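PDB 1U0M: 1,3,6,8-tetrahydroxynaphthalene synthase from Streptomyces coelicolor, which catalyses the iterative condensation of five malonyl-CoA units and the cyclisation of the resulting pentaketide to 1,3,6,8-tetrahydroxynaphthalene, on the way to melanin. Local coordinates for residues A[249-254]-A[339-344]. Numbering follows the deposited sequence.
Sequences ATMEPL and AGFGPG
Leu254 sets one methyl over the ring of Phe341, a worked example of an aromatic side chain from a strand meeting aliphatic side chains of a helix. Traced outward from the strand, the bond from CA to CB of Phe341 is directed toward the helix, and CG is anti to the carbonyl carbon and beside the backbone N (chi1 -56°), which carries the ring under Leu254. Phe341 CG and Phe341 CD2 come within about 4 Å of Leu254 CD2, while Phe341 CD1 meets both Leu254 CD2 and Met251 CE. Further out, Phe341 CE1 is shared in the same way, 3.8 Å from Met251 CE. Phe341 CE2 lies 3.5 Å from Leu254 CD2, with Leu254 CD1 further off. At the tip, Phe341 CZ makes the closest approach, 3.3 Å from Leu254 CD2. Leu254 CD2 sits 3.4 Å from the centroid of the Phe341 ring and only 16° off the ring normal, a CH-pi contact over the face. The pair joins helix 251-263 to strand 337-342 of the mixed sheet in the thiolase fold of chalcone/stilbene synthases, and the Phe341 side chain is about 6 Å from that of Cys146, the probable active-site cysteine. The Met251 side chain crosses that of Phe341 at about a right angle, and its bends at chi2 and chi3 bring CE obliquely to the ring; elsewhere it packs on Ile284 and Leu288 of helix 281-291. With an alanine in place of Phe341 the ring is gone, and Leu254 CD2 and Met251 CE would probably lose their shared partner. Ala347, on the adjacent strand 346-355, touches both Leu254 and Phe341.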
ATOM      1  N   ALA A 249      15.916  22.111  -3.426  1.00 61.14           N
ATOM      2  CA  ALA A 249      17.168  22.234  -2.687  1.00 63.24           C
ATOM      3  C   ALA A 249      17.592  20.923  -2.020  1.00 64.94           C
ATOM      4  O   ALA A 249      18.773  20.728  -1.718  1.00 64.74           O
ATOM      5  CB  ALA A 249      17.045  23.337  -1.633  1.00 62.34           C
ATOM      6  N   THR A 250      16.633  20.029  -1.791  1.00 66.69           N
ATOM      7  CA  THR A 250      16.918  18.744  -1.150  1.00 67.89           C
ATOM      8  C   THR A 250      17.785  17.852  -2.043  1.00 68.22           C
ATOM      9  O   THR A 250      18.227  16.774  -1.630  1.00 67.19           O
ATOM     10  CB  THR A 250      15.613  17.982  -0.802  1.00 68.36           C
ATOM     11  OG1 THR A 250      14.968  17.553  -2.007  1.00 67.34           O
ATOM     12  CG2 THR A 250      14.663  18.883  -0.015  1.00 67.79           C
ATOM     13  N   MET A 251      18.027  18.311  -3.265  1.00 68.51           N
ATOM     14  CA  MET A 251      18.843  17.566  -4.213  1.00 69.91           C
ATOM     15  C   MET A 251      20.275  17.427  -3.687  1.00 69.60           C
ATOM     16  O   MET A 251      20.952  16.430  -3.948  1.00 68.12           O
ATOM     17  CB  MET A 251      18.858  18.281  -5.561  1.00 70.88           C
ATOM     18  CG  MET A 251      18.676  17.359  -6.753  1.00 72.56           C
ATOM     19  SD  MET A 251      17.026  16.628  -6.806  1.00 74.40           S
ATOM     20  CE  MET A 251      17.333  15.008  -6.140  1.00 71.84           C
ATOM     21  N   GLU A 252      20.724  18.430  -2.939  1.00 69.51           N
ATOM     22  CA  GLU A 252      22.069  18.415  -2.375  1.00 69.54           C
ATOM     23  C   GLU A 252      22.238  17.234  -1.420  1.00 69.59           C
ATOM     24  O   GLU A 252      23.154  16.427  -1.581  1.00 71.07           O
ATOM     25  CB  GLU A 252      22.357  19.743  -1.653  1.00 69.21           C
ATOM     26  CG  GLU A 252      23.761  19.858  -1.064  1.00 68.95           C
ATOM     27  CD  GLU A 252      24.065  21.251  -0.518  1.00 70.07           C
ATOM     28  OE1 GLU A 252      24.060  22.219  -1.310  1.00 69.32           O
ATOM     29  OE2 GLU A 252      24.314  21.381   0.703  1.00 69.56           O
ATOM     30  N   PRO A 253      21.354  17.106  -0.420  1.00 69.54           N
ATOM     31  CA  PRO A 253      21.463  15.994   0.531  1.00 68.97           C
ATOM     32  C   PRO A 253      21.218  14.614  -0.075  1.00 68.57           C
ATOM     33  O   PRO A 253      21.655  13.606   0.475  1.00 68.57           O
ATOM     34  CB  PRO A 253      20.417  16.343   1.587  1.00 69.55           C
ATOM     35  CG  PRO A 253      20.365  17.840   1.534  1.00 69.02           C
ATOM     36  CD  PRO A 253      20.358  18.084   0.051  1.00 69.21           C
ATOM     37  N   LEU A 254      20.521  14.568  -1.204  1.00 68.67           N
ATOM     38  CA  LEU A 254      20.209  13.297  -1.847  1.00 69.85           C
ATOM     39  C   LEU A 254      21.318  12.766  -2.739  1.00 70.09           C
ATOM     40  O   LEU A 254      21.492  11.552  -2.860  1.00 70.29           O
ATOM     41  CB  LEU A 254      18.918  13.422  -2.662  1.00 70.46           C
ATOM     42  CG  LEU A 254      18.550  12.253  -3.585  1.00 71.25           C
ATOM     43  CD1 LEU A 254      18.489  10.948  -2.812  1.00 71.97           C
ATOM     44  CD2 LEU A 254      17.213  12.537  -4.222  1.00 71.29           C
ATOM     45  N   ALA A 339      15.762   5.583 -10.509  1.00 59.53           N
ATOM     46  CA  ALA A 339      15.411   6.110  -9.197  1.00 58.01           C
ATOM     47  C   ALA A 339      14.084   6.855  -9.207  1.00 56.37           C
ATOM     48  O   ALA A 339      13.677   7.418 -10.228  1.00 56.01           O
ATOM     49  CB  ALA A 339      16.518   7.026  -8.688  1.00 57.16           C
ATOM     50  N   GLY A 340      13.416   6.844  -8.056  1.00 55.25           N
ATOM     51  CA  GLY A 340      12.144   7.526  -7.903  1.00 51.73           C
ATOM     52  C   GLY A 340      12.168   8.338  -6.627  1.00 50.43           C
ATOM     53  O   GLY A 340      12.720   7.898  -5.625  1.00 50.24           O
ATOM     54  N   PHE A 341      11.584   9.530  -6.658  1.00 50.14           N
ATOM     55  CA  PHE A 341      11.560  10.383  -5.475  1.00 50.57           C
ATOM     56  C   PHE A 341      10.146  10.867  -5.178  1.00 47.09           C
ATOM     57  O   PHE A 341       9.404  11.210  -6.094  1.00 47.16           O
ATOM     58  CB  PHE A 341      12.479  11.591  -5.680  1.00 52.45           C
ATOM     59  CG  PHE A 341      13.896  11.224  -6.011  1.00 56.91           C
ATOM     60  CD1 PHE A 341      14.634  11.993  -6.908  1.00 58.76           C
ATOM     61  CD2 PHE A 341      14.491  10.099  -5.449  1.00 57.96           C
ATOM     62  CE1 PHE A 341      15.943  11.640  -7.245  1.00 58.87           C
ATOM     63  CE2 PHE A 341      15.797   9.744  -5.782  1.00 57.39           C
ATOM     64  CZ  PHE A 341      16.520  10.515  -6.680  1.00 57.22           C
ATOM     65  N   GLY A 342       9.786  10.903  -3.898  1.00 45.80           N
ATOM     66  CA  GLY A 342       8.456  11.352  -3.505  1.00 42.23           C
ATOM     67  C   GLY A 342       8.277  11.453  -1.999  1.00 40.29           C
ATOM     68  O   GLY A 342       9.233  11.735  -1.281  1.00 38.80           O
ATOM     69  N   PRO A 343       7.051  11.237  -1.489  1.00 39.05           N
ATOM     70  CA  PRO A 343       6.712  11.293  -0.063  1.00 36.83           C
ATOM     71  C   PRO A 343       7.731  10.613   0.862  1.00 38.53           C
ATOM     72  O   PRO A 343       8.079   9.449   0.666  1.00 37.37           O
ATOM     73  CB  PRO A 343       5.351  10.611  -0.024  1.00 37.30           C
ATOM     74  CG  PRO A 343       4.728  11.092  -1.292  1.00 35.29           C
ATOM     75  CD  PRO A 343       5.851  10.938  -2.297  1.00 36.74           C
ATOM     76  N   GLY A 344       8.195  11.339   1.878  1.00 38.72           N
ATOM     77  CA  GLY A 344       9.164  10.773   2.801  1.00 41.32           C
ATOM     78  C   GLY A 344      10.021  11.806   3.520  1.00 42.98           C
ATOM     79  O   GLY A 344       9.901  11.971   4.736  1.00 42.87           O
TER